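PDB 2RA9: uncharacterized protein DUF1285 from Shewanella baltica, which is of unknown function but adopts a fold built from repeated structural motifs and may take part in signal transduction. Local coordinates for residues Ile29-Asp34 / Gln73-Pro78; Ser91-Ser96 / Val106-Met111. All coordinates share one frame; numbering follows the deposited sequence.

Contact 1: residues Ile29-Asp34 / Gln73-Pro78; sequences INALGD and QVEDAP
Ile29 and Val74 form a parallel beta bridge where strands 27-29 and 69-74 lie side by side in the N-terminal mixed sheet of this DUF1285 fold. Ile29 supplies both bonds: its N donates to Gln73 O (2.8 Å), and its O receives the amide of Glu75 at 3.0 Å in a nearly straight bond. On the bridge face the two side chains run alongside each other in the same direction, Ile29 CD1 meeting Val74 CG2 at 4.1 Å. With CG1 beside the backbone N, Ile29 CG2 lies anti to that nitrogen, and this methyl comes to 3.6 Å from Pro78 O. Past the bridge the register continues without strand pairing, and a carboxylate takes over. Glu75, its chain extended with CG opposite the backbone N (chi1 -180°), reaches across so that OE1 accepts Ala31 N at 2.9 Å. The bond is bent, and the amide comes from above the carboxylate plane, 59° out of it, while Ala31 CB packs on Glu75 CD at 3.4 Å.

Farther along, the chains diverge and water joins them. Water 1 accepts from Asp76 N and lies within bonding range of Asn30 O and Ala77 O; water 2 connects Ala31 O to Ala77 N, and water 3 joins Gly33 O to Pro78 O. Asp76 turns its carboxylate to Tyr119 and Lys129, and Lys129 also bonds Ala31 O, so strands of the second sheet reach this junction. The type I turn Asn30-Gly33 that presents Ala31 is itself held by Asn30: OD1 accepts Asp34 N at 3.0 Å, the donor lying 47° above the carbonyl plane, and Leu32 N adds a weak bond to the same oxygen.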
ATOM      1  N   ILE A  29      -2.530   3.416 -10.969  1.00 10.24           N
ATOM      2  CA  ILE A  29      -3.159   3.375  -9.662  1.00 10.05           C
ATOM      3  C   ILE A  29      -3.447   4.808  -9.252  1.00 11.51           C
ATOM      4  O   ILE A  29      -2.546   5.639  -9.186  1.00 13.26           O
ATOM      5  CB  ILE A  29      -2.290   2.687  -8.602  1.00  9.29           C
ATOM      6  CG1 ILE A  29      -1.830   1.325  -9.096  1.00 10.31           C
ATOM      7  CG2 ILE A  29      -3.063   2.530  -7.290  1.00 10.93           C
ATOM      8  CD1 ILE A  29      -0.919   0.579  -8.150  1.00 11.20           C
ATOM      9  N   ASN A  30      -4.714   5.125  -9.033  1.00 12.65           N
ATOM     10  CA  ASN A  30      -5.080   6.504  -8.645  1.00 13.51           C
ATOM     11  C   ASN A  30      -4.902   6.723  -7.156  1.00 12.80           C
ATOM     12  O   ASN A  30      -4.484   5.814  -6.416  1.00 13.70           O
ATOM     13  CB  ASN A  30      -6.483   6.891  -9.137  1.00 14.05           C
ATOM     14  CG  ASN A  30      -7.613   6.210  -8.405  1.00 13.85           C
ATOM     15  OD1 ASN A  30      -7.456   5.637  -7.319  1.00 14.19           O
ATOM     16  ND2 ASN A  30      -8.802   6.306  -9.011  1.00 17.94           N
ATOM     17  N   ALA A  31      -5.152   7.961  -6.722  1.00 14.78           N
ATOM     18  CA  ALA A  31      -4.840   8.374  -5.359  1.00 16.41           C
ATOM     19  C   ALA A  31      -5.650   7.592  -4.332  1.00 15.67           C
ATOM     20  O   ALA A  31      -5.213   7.439  -3.172  1.00 17.46           O
ATOM     21  CB  ALA A  31      -5.053   9.881  -5.215  1.00 17.09           C
ATOM     22  N   LEU A  32      -6.812   7.084  -4.742  1.00 16.06           N
ATOM     23  CA  LEU A  32      -7.652   6.280  -3.863  0.50 16.84           C
ATOM     24  C   LEU A  32      -7.292   4.791  -3.891  1.00 16.59           C
ATOM     25  O   LEU A  32      -7.845   3.997  -3.141  1.00 18.79           O
ATOM     26  CB  LEU A  32      -9.138   6.521  -4.172  0.50 19.20           C
ATOM     27  CG  LEU A  32      -9.757   7.558  -3.220  0.50 20.94           C
ATOM     28  CD1 LEU A  32     -11.002   8.211  -3.802  0.50 22.90           C
ATOM     29  CD2 LEU A  32     -10.056   6.867  -1.891  0.50 15.88           C
ATOM     30  N   GLY A  33      -6.342   4.418  -4.741  1.00 15.36           N
ATOM     31  CA  GLY A  33      -5.849   3.039  -4.785  1.00 14.67           C
ATOM     32  C   GLY A  33      -6.526   2.159  -5.794  1.00 13.43           C
ATOM     33  O   GLY A  33      -6.295   0.958  -5.814  1.00 14.15           O
ATOM     34  N   ASP A  34      -7.333   2.746  -6.665  1.00 12.81           N
ATOM     35  CA  ASP A  34      -8.038   1.980  -7.671  1.00 14.03           C
ATOM     36  C   ASP A  34      -7.155   1.832  -8.896  1.00 12.08           C
ATOM     37  O   ASP A  34      -6.488   2.791  -9.313  1.00 12.69           O
ATOM     38  CB  ASP A  34      -9.373   2.619  -8.016  1.00 16.32           C
ATOM     39  CG  ASP A  34     -10.337   2.605  -6.850  1.00 20.98           C
ATOM     40  OD1 ASP A  34     -10.272   1.657  -6.055  1.00 21.42           O
ATOM     41  OD2 ASP A  34     -11.150   3.559  -6.735  1.00 26.99           O
ATOM     42  N   GLN A  73       2.118   3.323 -13.258  1.00 10.18           N
ATOM     43  CA  GLN A  73       2.074   4.730 -12.791  1.00 11.52           C
ATOM     44  C   GLN A  73       1.235   4.784 -11.514  1.00 10.79           C
ATOM     45  O   GLN A  73       0.159   4.190 -11.459  1.00 13.04           O
ATOM     46  CB  GLN A  73       1.467   5.648 -13.862  1.00 13.25           C
ATOM     47  CG  GLN A  73       1.622   7.130 -13.544  1.00 16.27           C
ATOM     48  CD  GLN A  73       3.118   7.592 -13.592  1.00 26.39           C
ATOM     49  OE1 GLN A  73       4.022   6.848 -14.034  1.00 31.48           O
ATOM     50  NE2 GLN A  73       3.366   8.825 -13.152  1.00 33.61           N
ATOM     51  N   VAL A  74       1.732   5.481 -10.502  1.00 10.42           N
ATOM     52  CA  VAL A  74       1.105   5.531  -9.187  1.00 10.38           C
ATOM     53  C   VAL A  74       0.941   7.012  -8.814  1.00 10.25           C
ATOM     54  O   VAL A  74       1.910   7.763  -8.769  1.00 11.85           O
ATOM     55  CB  VAL A  74       1.978   4.760  -8.144  1.00 10.06           C
ATOM     56  CG1 VAL A  74       1.396   4.904  -6.750  1.00 13.18           C
ATOM     57  CG2 VAL A  74       2.105   3.304  -8.506  1.00 11.39           C
ATOM     58  N   GLU A  75      -0.290   7.447  -8.588  1.00 10.95           N
ATOM     59  CA  GLU A  75      -0.567   8.844  -8.301  1.00 12.04           C
ATOM     60  C   GLU A  75      -0.043   9.277  -6.945  1.00 12.97           C
ATOM     61  O   GLU A  75       0.503  10.376  -6.821  1.00 14.77           O
ATOM     62  CB  GLU A  75      -2.082   9.121  -8.370  1.00 12.82           C
ATOM     63  CG  GLU A  75      -2.444  10.603  -8.080  1.00 19.52           C
ATOM     64  CD  GLU A  75      -3.919  10.954  -8.243  1.00 27.27           C
ATOM     65  OE1 GLU A  75      -4.770  10.119  -8.664  1.00 22.58           O
ATOM     66  OE2 GLU A  75      -4.234  12.129  -7.938  1.00 37.23           O
ATOM     67  N   ASP A  76      -0.228   8.425  -5.936  1.00 12.12           N
ATOM     68  CA  ASP A  76       0.081   8.749  -4.547  1.00 13.38           C
ATOM     69  C   ASP A  76       0.805   7.540  -3.950  1.00 11.89           C
ATOM     70  O   ASP A  76       1.996   7.395  -4.188  1.00 14.52           O
ATOM     71  CB  ASP A  76      -1.204   9.134  -3.803  1.00 11.81           C
ATOM     72  CG  ASP A  76      -0.952   9.704  -2.441  1.00 13.73           C
ATOM     73  OD1 ASP A  76       0.211   9.704  -1.954  1.00 15.93           O
ATOM     74  OD2 ASP A  76      -1.955  10.170  -1.852  1.00 17.24           O
ATOM     75  N   ALA A  77       0.095   6.645  -3.257  1.00 11.78           N
ATOM     76  CA  ALA A  77       0.656   5.392  -2.776  1.00 10.22           C
ATOM     77  C   ALA A  77       0.028   4.221  -3.552  1.00 10.67           C
ATOM     78  O   ALA A  77      -1.116   4.298  -4.040  1.00 11.53           O
ATOM     79  CB  ALA A  77       0.353   5.205  -1.322  1.00 13.48           C
ATOM     80  N   PRO A  78       0.763   3.134  -3.690  1.00 10.30           N
ATOM     81  CA  PRO A  78       0.236   2.021  -4.494  1.00 11.11           C
ATOM     82  C   PRO A  78      -0.945   1.292  -3.843  1.00 12.21           C
ATOM     83  O   PRO A  78      -1.715   0.619  -4.532  1.00 11.52           O
ATOM     84  CB  PRO A  78       1.450   1.069  -4.593  1.00 11.44           C
ATOM     85  CG  PRO A  78       2.319   1.426  -3.452  1.00 10.70           C
ATOM     86  CD  PRO A  78       2.161   2.897  -3.299  1.00 10.64           C
TER
HETATM   87  O   HOH W   1      -1.794   6.044  -6.002  1.00 12.93           O
HETATM   88  O   HOH W   2      -2.758   6.267  -2.526  1.00 15.57           O
HETATM   89  O   HOH W   3      -4.268  -0.477  -4.615  1.00 12.83           O

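Contact 2: residues Ser91-Ser96 / Val106-Met111; sequences SLLNVS and VDIKQM
Leu93 has CG opposite its carbonyl carbon (chi1 -66°), and Ile108 places CG1 likewise (chi1 -74°); the two chains, leaving different backbones, cross obliquely with Leu93 CD1 on Ile108 CG1 at 3.8 Å. Nearer the backbone, Leu93 CB meets Val106 CB, and Val106 CG2 reaches Val95 CG2 at 4.2 Å, making a continuous apolar patch. Leu120 and Leu122 touch Val106, and the side chain of Arg86 touches both Leu93 and Ile108.

The backbone evidence is a single antiparallel hydrogen-bonded pair, Leu93 with Val106, where strand 93-97 meets the outermost strand 102-106 of the second mixed sheet. Leu93 N donates to Val106 O at 2.9 Å, nearly straight at 171° and in the carbonyl plane on a lone pair; the return bond from Val106 N to Leu93 O is also 2.9 Å long. Leu92 lies beside this pair: its CB rests 3.6 Å from Val106 O, and its CD2 touches Asp107 CA.

After Val106 the chain leaves the sheet through an Asx turn. Asp107 OD1 accepts Lys109 N at 3.1 Å from above the carboxylate plane, bonding the entry to the short 3-10 segment 108-109 that carries Ile108. The other oxygen, OD2, takes Gln110 NE2 at 2.8 Å on its anti side, and Lys109 NZ forms a longer, weak salt bridge to it. An alanine in place of Asp107 is likely to deprive Lys109 N and Gln110 NE2 of this shared acceptor group, with the start of the turn less firmly set. Backbone bonds run along the same turn, from Gln110 N to Asp107 O and from Met111 N, of a selenomethionine, to Ile108 O.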
ATOM      1  N   SER A  91       2.131  -5.522  19.744  1.00 17.95           N
ATOM      2  CA  SER A  91       2.822  -6.091  18.609  1.00 18.02           C
ATOM      3  C   SER A  91       2.815  -5.154  17.396  1.00 17.07           C
ATOM      4  O   SER A  91       2.185  -4.088  17.388  1.00 17.87           O
ATOM      5  CB  SER A  91       2.226  -7.458  18.243  1.00 18.77           C
ATOM      6  OG  SER A  91       1.029  -7.331  17.505  1.00 21.26           O
ATOM      7  N   LEU A  92       3.570  -5.543  16.381  1.00 18.26           N
ATOM      8  CA  LEU A  92       3.485  -4.952  15.068  1.00 17.11           C
ATOM      9  C   LEU A  92       2.096  -5.174  14.504  1.00 17.83           C
ATOM     10  O   LEU A  92       1.297  -5.947  15.044  1.00 18.63           O
ATOM     11  CB  LEU A  92       4.553  -5.550  14.146  1.00 16.47           C
ATOM     12  CG  LEU A  92       6.009  -5.312  14.520  1.00 18.38           C
ATOM     13  CD1 LEU A  92       6.933  -6.066  13.586  1.00 21.91           C
ATOM     14  CD2 LEU A  92       6.374  -3.851  14.549  1.00 20.91           C
ATOM     15  N   LEU A  93       1.786  -4.473  13.414  1.00 16.93           N
ATOM     16  CA  LEU A  93       0.436  -4.489  12.886  1.00 16.02           C
ATOM     17  C   LEU A  93       0.321  -5.429  11.698  1.00 15.36           C
ATOM     18  O   LEU A  93       1.273  -5.594  10.924  1.00 17.75           O
ATOM     19  CB  LEU A  93       0.028  -3.112  12.406  1.00 16.39           C
ATOM     20  CG  LEU A  93      -0.135  -1.963  13.372  1.00 15.80           C
ATOM     21  CD1 LEU A  93      -0.486  -0.690  12.541  1.00 18.38           C
ATOM     22  CD2 LEU A  93      -1.206  -2.278  14.323  1.00 19.08           C
ATOM     23  N   ASN A  94      -0.862  -6.005  11.575  1.00 16.08           N
ATOM     24  CA  ASN A  94      -1.346  -6.560  10.318  1.00 14.85           C
ATOM     25  C   ASN A  94      -2.233  -5.491   9.711  1.00 15.89           C
ATOM     26  O   ASN A  94      -3.065  -4.907  10.423  1.00 16.16           O
ATOM     27  CB  ASN A  94      -2.185  -7.814  10.544  1.00 17.90           C
ATOM     28  CG  ASN A  94      -1.372  -8.966  11.103  1.00 19.41           C
ATOM     29  OD1 ASN A  94      -0.243  -9.208  10.688  1.00 23.20           O
ATOM     30  ND2 ASN A  94      -1.947  -9.677  12.077  1.00 24.14           N
ATOM     31  N   VAL A  95      -2.069  -5.207   8.411  1.00 14.80           N
ATOM     32  CA  VAL A  95      -2.962  -4.267   7.710  1.00 12.67           C
ATOM     33  C   VAL A  95      -3.551  -4.906   6.501  1.00 13.63           C
ATOM     34  O   VAL A  95      -2.937  -5.814   5.907  1.00 15.19           O
ATOM     35  CB  VAL A  95      -2.291  -2.927   7.340  1.00 14.35           C
ATOM     36  CG1 VAL A  95      -1.546  -2.339   8.580  1.00 16.45           C
ATOM     37  CG2 VAL A  95      -1.298  -3.084   6.128  1.00 17.05           C
ATOM     38  N   SER A  96      -4.723  -4.427   6.122  1.00 13.55           N
ATOM     39  CA  SER A  96      -5.332  -4.851   4.879  1.00 14.37           C
ATOM     40  C   SER A  96      -5.736  -3.637   4.061  1.00 13.10           C
ATOM     41  O   SER A  96      -5.876  -2.527   4.585  1.00 13.76           O
ATOM     42  CB  SER A  96      -6.494  -5.802   5.131  1.00 18.12           C
ATOM     43  OG  SER A  96      -7.559  -5.142   5.741  1.00 23.27           O
ATOM     44  N   VAL A 106       3.959  -4.795  10.251  1.00 15.69           N
ATOM     45  CA  VAL A 106       3.989  -3.394   9.871  1.00 15.90           C
ATOM     46  C   VAL A 106       4.269  -2.527  11.085  1.00 16.69           C
ATOM     47  O   VAL A 106       3.632  -2.688  12.113  1.00 16.56           O
ATOM     48  CB  VAL A 106       2.676  -2.981   9.169  1.00 15.07           C
ATOM     49  CG1 VAL A 106       2.695  -1.484   8.789  1.00 16.68           C
ATOM     50  CG2 VAL A 106       2.472  -3.817   7.936  1.00 15.64           C
ATOM     51  N   ASP A 107       5.247  -1.642  10.949  1.00 17.74           N
ATOM     52  CA  ASP A 107       5.857  -0.947  12.083  1.00 18.06           C
ATOM     53  C   ASP A 107       5.426   0.535  12.138  1.00 16.99           C
ATOM     54  O   ASP A 107       5.848   1.347  11.335  1.00 17.53           O
ATOM     55  CB  ASP A 107       7.367  -1.067  11.995  1.00 18.20           C
ATOM     56  CG  ASP A 107       8.090  -0.588  13.228  1.00 23.97           C
ATOM     57  OD1 ASP A 107       7.431  -0.054  14.155  1.00 24.37           O
ATOM     58  OD2 ASP A 107       9.349  -0.739  13.250  1.00 25.83           O
ATOM     59  N   ILE A 108       4.577   0.853  13.106  1.00 16.37           N
ATOM     60  CA  ILE A 108       4.111   2.211  13.354  1.00 16.01           C
ATOM     61  C   ILE A 108       5.268   3.212  13.431  1.00 16.59           C
ATOM     62  O   ILE A 108       5.163   4.332  12.964  1.00 16.79           O
ATOM     63  CB  ILE A 108       3.242   2.245  14.675  1.00 16.57           C
ATOM     64  CG1 ILE A 108       1.852   1.619  14.428  1.00 19.26           C
ATOM     65  CG2 ILE A 108       3.095   3.660  15.202  1.00 20.64           C
ATOM     66  CD1 ILE A 108       1.117   1.157  15.694  1.00 23.18           C
ATOM     67  N   LYS A 109       6.379   2.807  14.045  1.00 17.59           N
ATOM     68  CA  LYS A 109       7.544   3.662  14.228  1.00 19.49           C
ATOM     69  C   LYS A 109       8.131   4.168  12.900  1.00 19.16           C
ATOM     70  O   LYS A 109       8.782   5.218  12.843  1.00 17.83           O
ATOM     71  CB  LYS A 109       8.589   2.839  14.980  1.00 22.93           C
ATOM     72  CG  LYS A 109       9.851   3.514  15.379  1.00 30.10           C
ATOM     73  CD  LYS A 109      10.744   2.539  16.176  1.00 29.47           C
ATOM     74  CE  LYS A 109      11.126   1.285  15.374  1.00 34.02           C
ATOM     75  NZ  LYS A 109      11.672   1.593  14.011  1.00 38.66           N
ATOM     76  N   GLN A 110       7.910   3.395  11.842  1.00 17.97           N
ATOM     77  CA  GLN A 110       8.457   3.707  10.525  1.00 16.27           C
ATOM     78  C   GLN A 110       7.488   4.484   9.638  1.00 16.40           C
ATOM     79  O   GLN A 110       7.727   4.702   8.452  1.00 15.68           O
ATOM     80  CB  GLN A 110       8.862   2.414   9.834  1.00 17.40           C
ATOM     81  CG  GLN A 110      10.038   1.689  10.532  1.00 21.76           C
ATOM     82  CD  GLN A 110      10.325   0.353   9.878  1.00 27.22           C
ATOM     83  OE1 GLN A 110      10.431   0.267   8.654  1.00 35.98           O
ATOM     84  NE2 GLN A 110      10.416  -0.700  10.686  1.00 32.27           N
HETATM   85  N   MSE A 111       6.400   4.965  10.219  1.00 15.75           N
HETATM   86  CA  MSE A 111       5.421   5.721   9.466  1.00 14.87           C
HETATM   87  C   MSE A 111       6.028   6.972   8.870  1.00 14.30           C
HETATM   88  O   MSE A 111       6.962   7.571   9.438  1.00 16.31           O
HETATM   89  CB  MSE A 111       4.257   6.078  10.367  1.00 15.34           C
HETATM   90  CG  MSE A 111       4.546   7.206  11.359  1.00 17.05           C
HETATM   91 SE   MSE A 111       2.938   7.653  12.358  0.75 18.23          SE
HETATM   92  CE  MSE A 111       3.760   9.122  13.279  1.00 18.01           C
TER

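Overall arrangement
From the N terminus, strand 27-29 is met first, and contact 1 closes a long loop when strand 69-74 returns to lie beside it, after helix 44-51 and the antiparallel strands of the first sheet. The chain then enters strand 79-86 of the second sheet. Contact 2 then closes over a much shorter span, joining strand 93-97 to the end of strand 102-106 and the turn that leads on to strand 112-113. The two loops follow in series, neither nested nor crossed. The centres of contact 1 and contact 2 are about 20 Å apart on opposite sides of the chain's centre, and the nearest atoms of contact 1 and contact 2 are about 10 Å apart. Both sheets have strand order 3-2-1-6-5-4, consistent with repeated motifs.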